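Local coordinates for proabylysin (Pyrococcus abyssi, PDB 4JIU), which is the zymogen of a small soluble zinc metallopeptidase (a minigluzincin), probably held latent by its own C-terminal end bound to the metal, at residues 40-43 / 44-48; 60-63 / 64-67; 94-97 / 98-102. The protein carries 1 engineered substitution. One frame throughout, in Å; residues are numbered along the deposited sequence. Where two conformers were deposited one is given.

Contact 1 of 3, residues 40-43 / 44-48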
ATOM      1  N   ILE A  40       2.737  -8.644   0.642  1.00  9.20           N
ATOM      2  CA  ILE A  40       2.992  -7.262   1.055  1.00  9.15           C
ATOM      3  C   ILE A  40       3.696  -7.337   2.406  1.00  9.95           C
ATOM      4  O   ILE A  40       3.140  -7.948   3.320  1.00 11.79           O
ATOM      5  CB  ILE A  40       1.720  -6.429   1.152  1.00 10.00           C
ATOM      6  CG1 ILE A  40       0.943  -6.360  -0.163  1.00 10.36           C
ATOM      7  CG2 ILE A  40       2.086  -5.065   1.743  1.00 11.35           C
ATOM      8  CD1 ILE A  40      -0.438  -5.773  -0.078  1.00 11.93           C
ATOM      9  N   THR A  41       4.884  -6.779   2.515  1.00 10.28           N
ATOM     10  CA  THR A  41       5.596  -6.718   3.790  1.00 10.87           C
ATOM     11  C   THR A  41       5.559  -5.306   4.302  1.00 11.26           C
ATOM     12  O   THR A  41       5.859  -4.352   3.578  1.00 12.20           O
ATOM     13  CB  THR A  41       7.032  -7.206   3.571  1.00 12.42           C
ATOM     14  OG1 THR A  41       7.024  -8.557   3.081  1.00 13.85           O
ATOM     15  CG2 THR A  41       7.782  -7.201   4.894  1.00 15.16           C
ATOM     16  N   LEU A  42       5.169  -5.159   5.581  1.00 11.94           N
ATOM     17  CA  LEU A  42       4.997  -3.898   6.231  1.00 11.38           C
ATOM     18  C   LEU A  42       5.943  -3.837   7.426  1.00 11.50           C
ATOM     19  O   LEU A  42       6.007  -4.799   8.205  1.00 12.31           O
ATOM     20  CB  LEU A  42       3.587  -3.734   6.809  1.00 13.01           C
ATOM     21  CG  LEU A  42       2.425  -3.945   5.803  1.00 12.30           C
ATOM     22  CD1 LEU A  42       1.129  -3.945   6.587  1.00 15.24           C
ATOM     23  CD2 LEU A  42       2.494  -2.917   4.701  1.00 12.76           C
ATOM     24  N   ASP A  43       6.561  -2.715   7.618  1.00 11.78           N
ATOM     25  CA  ASP A  43       7.315  -2.446   8.855  1.00 12.35           C
ATOM     26  C   ASP A  43       6.338  -2.312  10.010  1.00 12.47           C
ATOM     27  O   ASP A  43       5.243  -1.801   9.806  1.00 13.61           O
ATOM     28  CB  ASP A  43       8.121  -1.178   8.695  1.00 13.80           C
ATOM     29  CG  ASP A  43       9.017  -0.921   9.872  1.00 15.52           C
ATOM     30  OD1 ASP A  43       8.546  -0.271  10.832  1.00 17.45           O
ATOM     31  OD2 ASP A  43      10.177  -1.386   9.859  1.00 15.92           O
ATOM     32  N   PRO A  44       6.674  -2.785  11.223  1.00 13.20           N
ATOM     33  CA  PRO A  44       5.737  -2.676  12.319  1.00 14.37           C
ATOM     34  C   PRO A  44       5.230  -1.268  12.587  1.00 16.20           C
ATOM     35  O   PRO A  44       4.103  -1.118  13.124  1.00 17.69           O
ATOM     36  CB  PRO A  44       6.547  -3.189  13.522  1.00 17.37           C
ATOM     37  CG  PRO A  44       7.641  -4.005  12.959  1.00 17.91           C
ATOM     38  CD  PRO A  44       7.881  -3.519  11.561  1.00 13.77           C
ATOM     39  N   ALA A  45       5.987  -0.239  12.226  1.00 16.39           N
ATOM     40  CA  ALA A  45       5.476   1.115  12.444  1.00 20.24           C
ATOM     41  C   ALA A  45       4.182   1.403  11.696  1.00 17.21           C
ATOM     42  O   ALA A  45       3.377   2.260  12.107  1.00 19.84           O
ATOM     43  CB  ALA A  45       6.572   2.072  12.019  1.00 26.00           C
ATOM     44  N   VAL A  46       3.956   0.738  10.597  1.00 14.87           N
ATOM     45  CA  VAL A  46       2.713   0.959   9.858  1.00 15.49           C
ATOM     46  C   VAL A  46       1.502   0.694  10.730  1.00 18.82           C
ATOM     47  O   VAL A  46       0.474   1.305  10.520  1.00 18.85           O
ATOM     48  CB  VAL A  46       2.713   0.059   8.607  1.00 15.53           C
ATOM     49  CG1 VAL A  46       1.393   0.057   7.838  1.00 16.36           C
ATOM     50  CG2 VAL A  46       3.826   0.510   7.685  1.00 15.06           C
ATOM     51  N   LEU A  47       1.574  -0.255  11.668  1.00 20.49           N
ATOM     52  CA  LEU A  47       0.394  -0.730  12.407  1.00 18.58           C
ATOM     53  C   LEU A  47      -0.101   0.300  13.386  1.00 19.33           C
ATOM     54  O   LEU A  47      -1.193   0.174  13.947  1.00 21.16           O
ATOM     55  CB  LEU A  47       0.670  -2.087  13.098  1.00 22.51           C
ATOM     56  CG  LEU A  47       0.997  -3.271  12.180  1.00 23.35           C
ATOM     57  CD1 LEU A  47       1.309  -4.494  13.034  1.00 31.34           C
ATOM     58  CD2 LEU A  47      -0.097  -3.577  11.161  1.00 32.75           C
ATOM     59  N   ASN A  48       0.716   1.372  13.592  1.00 19.28           N
ATOM     60  CA  ASN A  48       0.340   2.472  14.442  1.00 20.95           C
ATOM     61  C   ASN A  48      -0.082   3.728  13.679  1.00 22.99           C
ATOM     62  O   ASN A  48      -0.311   4.808  14.270  1.00 22.52           O
ATOM     63  CB  ASN A  48       1.510   2.866  15.373  1.00 23.31           C
ATOM     64  CG  ASN A  48       1.957   1.759  16.302  1.00 30.80           C
ATOM     65  OD1 ASN A  48       1.132   1.007  16.839  1.00 38.47           O
ATOM     66  ND2 ASN A  48       3.268   1.637  16.458  1.00 36.83           N
TER
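D43 and A45 close an Asx turn where strand 39-42 passes into the 3-10 turn 44-48. OD1 of D43 accepts the backbone N of A45 at 2.9 Å in a nearly straight bond (167° at the hydrogen). The donor arrives on the anti side of the carboxylate and tilted from its plane. The first torsion of D43 makes this possible: with CG anti to the backbone N and beside the carbonyl carbon (chi1 -174°), the acid leans over the start of the turn, its CG 3.3 Å from CD of P44. The same OD1 also lies 3.3 Å from CB of A45. A second hydrogen bond spans the turn, from V46 N to D43 O at 3.0 Å, the donor standing above the carbonyl plane. V46 sets CG2 against that carbonyl, 3.4 Å from D43 O, while CG1 swings toward L42 and meets its CD1 at 4.2 Å. L42 and V46 both also touch I57 of helix 51-67. OD2 of D43 accepts a hydrogen bond from L26 N and forms a salt bridge with R102. With both oxygens engaged, the buried carboxylate has its rotation fixed, and the arginine and the two N-H donors would probably favour its ionised form.

Contact 2 of 3, residues 60-63 / 64-67. With ZN (zinc ion), chain B.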
ATOM      1  N   HIS A  60      -1.615   1.243  -2.192  1.00  9.10           N
ATOM      2  CA  HIS A  60      -0.422   1.514  -2.977  1.00  8.81           C
ATOM      3  C   HIS A  60       0.272   0.225  -3.326  1.00  8.43           C
ATOM      4  O   HIS A  60       0.677  -0.018  -4.483  1.00  9.21           O
ATOM      5  CB  HIS A  60       0.457   2.492  -2.192  1.00  9.40           C
ATOM      6  CG  HIS A  60       1.716   2.863  -2.923  1.00  9.02           C
ATOM      7  ND1 HIS A  60       1.917   4.127  -3.427  1.00 10.23           N
ATOM      8  CD2 HIS A  60       2.867   2.227  -3.240  1.00  9.43           C
ATOM      9  CE1 HIS A  60       3.102   4.220  -4.017  1.00 10.76           C
ATOM     10  NE2 HIS A  60       3.700   3.029  -3.937  1.00 10.77           N
ATOM     11  N   GLU A  61       0.488  -0.614  -2.313  1.00  8.71           N
ATOM     12  CA  GLU A  61       1.208  -1.862  -2.574  1.00  8.84           C
ATOM     13  C   GLU A  61       0.403  -2.853  -3.436  1.00  8.78           C
ATOM     14  O   GLU A  61       0.929  -3.462  -4.341  1.00  9.27           O
ATOM     15  CB  GLU A  61       1.693  -2.479  -1.284  1.00  9.29           C
ATOM     16  CG  GLU A  61       2.656  -1.597  -0.507  1.00  9.98           C
ATOM     17  CD  GLU A  61       3.884  -1.183  -1.277  1.00 11.63           C
ATOM     18  OE1 GLU A  61       4.330  -1.791  -2.253  1.00 14.37           O
ATOM     19  OE2 GLU A  61       4.459  -0.136  -0.851  1.00 13.49           O
ATOM     20  N   LEU A  62      -0.909  -2.940  -3.193  1.00  8.74           N
ATOM     21  CA  LEU A  62      -1.767  -3.760  -4.008  0.59  9.55           C
ATOM     22  C   LEU A  62      -1.777  -3.239  -5.451  1.00  9.52           C
ATOM     23  O   LEU A  62      -1.833  -4.052  -6.382  1.00 10.77           O
ATOM     24  CB  LEU A  62      -3.220  -3.827  -3.525  0.59  9.83           C
ATOM     25  CG  LEU A  62      -3.451  -4.692  -2.302  0.59 10.37           C
ATOM     26  CD1 LEU A  62      -4.841  -4.464  -1.758  0.59 16.30           C
ATOM     27  CD2 LEU A  62      -3.246  -6.173  -2.600  0.59 11.90           C
ATOM     28  N   ALA A  63      -1.726  -1.928  -5.655  1.00  9.55           N
ATOM     29  CA  ALA A  63      -1.680  -1.358  -6.975  1.00  9.42           C
ATOM     30  C   ALA A  63      -0.435  -1.775  -7.726  1.00  9.34           C
ATOM     31  O   ALA A  63      -0.478  -2.033  -8.937  1.00 10.27           O
ATOM     32  CB  ALA A  63      -1.813   0.168  -6.917  1.00 10.21           C
ATOM     33  N   HIS A  64       0.693  -1.898  -7.037  1.00  8.81           N
ATOM     34  CA  HIS A  64       1.915  -2.420  -7.677  1.00  8.88           C
ATOM     35  C   HIS A  64       1.649  -3.810  -8.209  1.00  9.56           C
ATOM     36  O   HIS A  64       1.965  -4.164  -9.337  1.00 10.79           O
ATOM     37  CB  HIS A  64       3.088  -2.445  -6.706  1.00  9.73           C
ATOM     38  CG  HIS A  64       3.799  -1.149  -6.578  1.00  9.32           C
ATOM     39  ND1 HIS A  64       4.427  -0.555  -7.665  1.00  9.93           N
ATOM     40  CD2 HIS A  64       4.035  -0.353  -5.511  1.00  9.38           C
ATOM     41  CE1 HIS A  64       4.977   0.578  -7.228  1.00  9.82           C
ATOM     42  NE2 HIS A  64       4.761   0.753  -5.920  1.00  9.85           N
ATOM     43  N   LEU A  65       1.085  -4.659  -7.368  1.00  9.71           N
ATOM     44  CA  LEU A  65       0.832  -6.043  -7.706  1.00 10.58           C
ATOM     45  C   LEU A  65      -0.165  -6.125  -8.856  1.00 11.05           C
ATOM     46  O   LEU A  65       0.050  -6.900  -9.816  1.00 13.79           O
ATOM     47  CB  LEU A  65       0.305  -6.811  -6.501  1.00 11.05           C
ATOM     48  CG  LEU A  65       1.316  -7.080  -5.406  1.00 11.86           C
ATOM     49  CD1 LEU A  65       0.592  -7.733  -4.203  1.00 14.49           C
ATOM     50  CD2 LEU A  65       2.470  -7.923  -5.847  1.00 12.99           C
ATOM     51  N   LYS A  66      -1.256  -5.394  -8.790  1.00 11.30           N
ATOM     52  CA  LYS A  66      -2.287  -5.475  -9.819  1.00 11.54           C
ATOM     53  C   LYS A  66      -1.827  -4.926 -11.154  1.00 11.51           C
ATOM     54  O   LYS A  66      -2.110  -5.492 -12.190  1.00 13.20           O
ATOM     55  CB  LYS A  66      -3.509  -4.754  -9.341  1.00 12.47           C
ATOM     56  CG  LYS A  66      -4.694  -4.997 -10.300  0.65 11.19           C
ATOM     57  CD  LYS A  66      -5.914  -4.297  -9.681  0.65 15.81           C
ATOM     58  CE  LYS A  66      -7.188  -4.727 -10.374  0.65 17.84           C
ATOM     59  NZ  LYS A  66      -7.193  -4.101 -11.736  0.65 20.59           N
ATOM     60  N   ALA A  67      -1.206  -3.750 -11.134  1.00 11.27           N
ATOM     61  CA  ALA A  67      -0.681  -3.135 -12.343  1.00 12.12           C
ATOM     62  C   ALA A  67       0.567  -3.811 -12.849  1.00 12.28           C
ATOM     63  O   ALA A  67       1.009  -3.513 -13.974  1.00 14.84           O
ATOM     64  CB  ALA A  67      -0.476  -1.633 -12.113  1.00 13.37           C
TER
HETATM   65 ZN    ZN B 201       5.288   2.418  -4.953  0.96 10.19          ZN
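H60 and H64 lie one helical turn apart, joined by a hydrogen bond from H64 N to H60 O (3.2 Å), with the regular i to i+4 pattern continuing through A67 N to A63 O at 2.9 Å. Their side chains run side by side, pointing the same way, and both NE2 atoms bind the zinc ion: H60 NE2 at 2.0 Å, H64 NE2 also at 2.0 Å. The two rings reach it from different rotamers. H60 has CG anti to its own N (chi1 -179°), whereas H64 turns CG beside the backbone N (chi1 -83°); the planes end 67° apart and the two ligand nitrogens sit 3.2 Å from each other, held there by the shared metal. This is the HExxH helix of zinc peptidases, with H72 and the carbonyl O of V105, the last residue, completing the zinc site. E61, between the histidines, is the motif's glutamate and, as in related enzymes, probably serves as the general base. Its chain bends at chi2, laying the carboxylate alongside the H64 ring, with OE1 3.6 Å from CD2 of H64. Second-shell hydrogen bonds fix the ring rotations: H60 ND1 pairs with Y56 OH, H64 ND1 with T69 O. F76 meets H60 edge-to-face.

Contact 3 of 3, residues 94-97 / 98-102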
ATOM      1  N   ASP A  94       2.476  12.385   2.098  1.00 13.93           N
ATOM      2  CA  ASP A  94       3.169  13.431   2.853  1.00 15.23           C
ATOM      3  C   ASP A  94       2.956  13.227   4.338  1.00 13.73           C
ATOM      4  O   ASP A  94       3.872  13.425   5.143  1.00 15.97           O
ATOM      5  CB  ASP A  94       2.678  14.808   2.407  1.00 17.12           C
ATOM      6  CG  ASP A  94       3.198  15.292   1.070  1.00 22.75           C
ATOM      7  OD1 ASP A  94       4.146  14.660   0.538  1.00 34.58           O
ATOM      8  OD2 ASP A  94       2.721  16.284   0.466  1.00 35.15           O
ATOM      9  N   ARG A  95       1.729  12.903   4.734  1.00 13.04           N
ATOM     10  CA  ARG A  95       1.459  12.648   6.168  1.00 12.92           C
ATOM     11  C   ARG A  95       2.297  11.507   6.691  1.00 12.16           C
ATOM     12  O   ARG A  95       2.824  11.530   7.807  1.00 13.36           O
ATOM     13  CB  ARG A  95      -0.052  12.446   6.382  1.00 13.92           C
ATOM     14  CG  ARG A  95      -0.901  13.671   6.014  1.00 15.59           C
ATOM     15  CD  ARG A  95      -2.383  13.461   6.230  1.00 16.56           C
ATOM     16  NE  ARG A  95      -3.169  14.558   5.706  1.00 19.09           N
ATOM     17  CZ  ARG A  95      -4.501  14.645   5.758  1.00 19.61           C
ATOM     18  NH1 ARG A  95      -5.182  13.637   6.294  1.00 25.17           N
ATOM     19  NH2 ARG A  95      -5.141  15.686   5.265  1.00 27.63           N
ATOM     20  N   ILE A  96       2.363  10.417   5.956  1.00 12.14           N
ATOM     21  CA  ILE A  96       3.119   9.249   6.362  1.00 11.91           C
ATOM     22  C   ILE A  96       4.588   9.560   6.468  1.00 12.33           C
ATOM     23  O   ILE A  96       5.269   9.211   7.437  1.00 13.21           O
ATOM     24  CB  ILE A  96       2.887   8.086   5.374  1.00 13.14           C
ATOM     25  CG1 ILE A  96       1.441   7.633   5.448  1.00 13.87           C
ATOM     26  CG2 ILE A  96       3.883   6.981   5.659  1.00 15.17           C
ATOM     27  CD1 ILE A  96       1.043   6.731   4.307  1.00 16.28           C
ATOM     28  N   MET A  97       5.125  10.290   5.497  1.00 13.36           N
ATOM     29  CA  MET A  97       6.523  10.708   5.556  1.00 14.70           C
ATOM     30  C   MET A  97       6.781  11.630   6.739  1.00 14.69           C
ATOM     31  O   MET A  97       7.817  11.465   7.384  1.00 15.20           O
ATOM     32  CB  MET A  97       6.924  11.425   4.267  1.00 16.50           C
ATOM     33  CG  MET A  97       8.277  12.075   4.433  1.00 20.86           C
ATOM     34  SD  MET A  97       9.655  10.958   4.540  1.00 29.51           S
ATOM     35  CE  MET A  97      10.967  11.981   5.214  1.00 87.65           C
ATOM     36  N   THR A  98       5.878  12.556   7.032  1.00 14.89           N
ATOM     37  CA  THR A  98       6.079  13.420   8.196  1.00 16.30           C
ATOM     38  C   THR A  98       6.204  12.575   9.444  1.00 15.96           C
ATOM     39  O   THR A  98       7.038  12.812  10.302  1.00 16.93           O
ATOM     40  CB  THR A  98       4.908  14.389   8.291  1.00 18.96           C
ATOM     41  OG1 THR A  98       5.051  15.300   7.181  1.00 19.01           O
ATOM     42  CG2 THR A  98       4.927  15.178   9.584  1.00 19.14           C
ATOM     43  N   LYS A  99       5.299  11.589   9.554  1.00 14.19           N
ATOM     44  CA  LYS A  99       5.271  10.821  10.783  1.00 15.48           C
ATOM     45  C   LYS A  99       6.460   9.901  10.940  1.00 14.56           C
ATOM     46  O   LYS A  99       7.084   9.783  11.973  1.00 18.09           O
ATOM     47  CB  LYS A  99       4.003  10.016  10.892  1.00 17.20           C
ATOM     48  CG  LYS A  99       3.951   9.536  12.359  1.00 21.14           C
ATOM     49  CD  LYS A  99       2.735   8.706  12.582  1.00 23.28           C
ATOM     50  CE  LYS A  99       2.676   8.146  14.007  1.00 23.20           C
ATOM     51  NZ  LYS A  99       1.771   6.932  14.021  1.00 24.61           N
ATOM     52  N   LEU A 100       6.740   9.114   9.883  1.00 13.73           N
ATOM     53  CA  LEU A 100       7.670   8.019   9.987  1.00 14.21           C
ATOM     54  C   LEU A 100       9.055   8.332   9.445  1.00 15.25           C
ATOM     55  O   LEU A 100       9.985   7.578   9.758  1.00 18.10           O
ATOM     56  CB  LEU A 100       7.109   6.773   9.274  1.00 15.01           C
ATOM     57  CG  LEU A 100       5.816   6.211   9.884  1.00 15.90           C
ATOM     58  CD1 LEU A 100       5.419   4.938   9.123  1.00 18.22           C
ATOM     59  CD2 LEU A 100       5.929   5.954  11.380  1.00 23.01           C
ATOM     60  N   GLN A 101       9.183   9.385   8.651  1.00 14.20           N
ATOM     61  CA  GLN A 101      10.442   9.824   8.083  1.00 15.12           C
ATOM     62  C   GLN A 101      11.082   8.753   7.231  1.00 15.92           C
ATOM     63  O   GLN A 101      12.282   8.680   7.137  1.00 24.50           O
ATOM     64  CB  GLN A 101      11.386  10.292   9.204  1.00 17.07           C
ATOM     65  CG  GLN A 101      10.810  11.492   9.935  1.00 17.41           C
ATOM     66  CD  GLN A 101      10.793  12.782   9.189  1.00 16.22           C
ATOM     67  OE1 GLN A 101      11.871  13.141   8.619  1.00 21.12           O
ATOM     68  NE2 GLN A 101       9.699  13.520   9.176  1.00 16.90           N
ATOM     69  N   ARG A 102      10.264   7.946   6.623  1.00 15.93           N
ATOM     70  CA  ARG A 102      10.644   6.789   5.799  1.00 18.89           C
ATOM     71  C   ARG A 102       9.587   6.700   4.711  1.00 20.68           C
ATOM     72  O   ARG A 102       8.433   7.104   4.903  1.00 22.54           O
ATOM     73  CB  ARG A 102      10.666   5.496   6.606  1.00 22.94           C
ATOM     74  CG  ARG A 102      11.442   5.553   7.936  1.00 25.44           C
ATOM     75  CD  ARG A 102      10.949   4.494   8.939  1.00 31.55           C
ATOM     76  NE  ARG A 102      11.284   3.175   8.504  1.00 25.27           N
ATOM     77  CZ  ARG A 102      11.039   2.031   9.131  1.00 19.72           C
ATOM     78  NH1 ARG A 102      10.412   2.043  10.315  1.00 25.20           N
ATOM     79  NH2 ARG A 102      11.455   0.969   8.478  1.00 25.54           N
TER
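M97 and Q101 meet where helix 88-100 comes to its end. Backbone hydrogen bonds carry the last turns: T98 N to D94 O at 2.9 Å, K99 N to R95 O, L100 N to I96 O, and finally Q101 N to M97 O at 2.8 Å, the last more bent than the others (140° at the hydrogen). Two side chains add polar contacts. NE2 of Q101 folds back on its own turn and donates to T98 O at 3.0 Å, in a straight bond (168°) that lies in the plane of the amide, although the donor stands above the plane of the T98 carbonyl. OG1 of T98 lies 3.0 Å from D94 O, a bond that is not settled, since another acceptor lies within reach of the same proton. Van der Waals contact is led by M97. Its CG is anti to the backbone N, and a bend at chi2 (70°) brings the thioether over the backbone of Q101 and R102, setting SD 3.7 Å from R102 N; its apolar end, CE, lies 3.6 Å from CA of Q101 and 3.7 Å from OE1 of Q101. The M97 and Q101 side chains cross at about a right angle. An alanine in place of M97 would lack the thioether and is likely to leave the backbone at Q101 and R102, and one flank of the glutamine amide, without this cover. I96 brings CG2 to 4.3 Å from CD1 of L100, and its side chain also packs on E53, Y56 and I57 of helix 51-67. R95 forms a salt bridge with E91, one turn earlier on the same helix. Q101, with positive phi, takes a left-handed helical conformation, a common way for an alpha-helix to terminate; here it releases the chain toward the C-terminal tail that ends on the zinc.

In the fold
Contact 2 is the buried one, contact 1 is partly buried, and contact 3 lies on the surface. Contacts 1 and 2 meet where strand 39-42 packs on helix 51-67: I40 CG2 lies 4.0 Å from E61 CB, which puts the strand directly against the glutamate of the zinc-binding motif. Contacts 1 and 3 are joined by the salt bridge of D43 OD2 with R102 NH2 at 3.0 Å and by A45 CB packing on L100 CD2 (4.0 Å). Contacts 2 and 3 do not touch, their nearest atoms being about 8 Å apart. Chemistry follows place: metal coordination at the zinc site, a carboxylate-held turn at the end of a strand, and amide and thioether contacts at the mostly exposed end of helix 88-100.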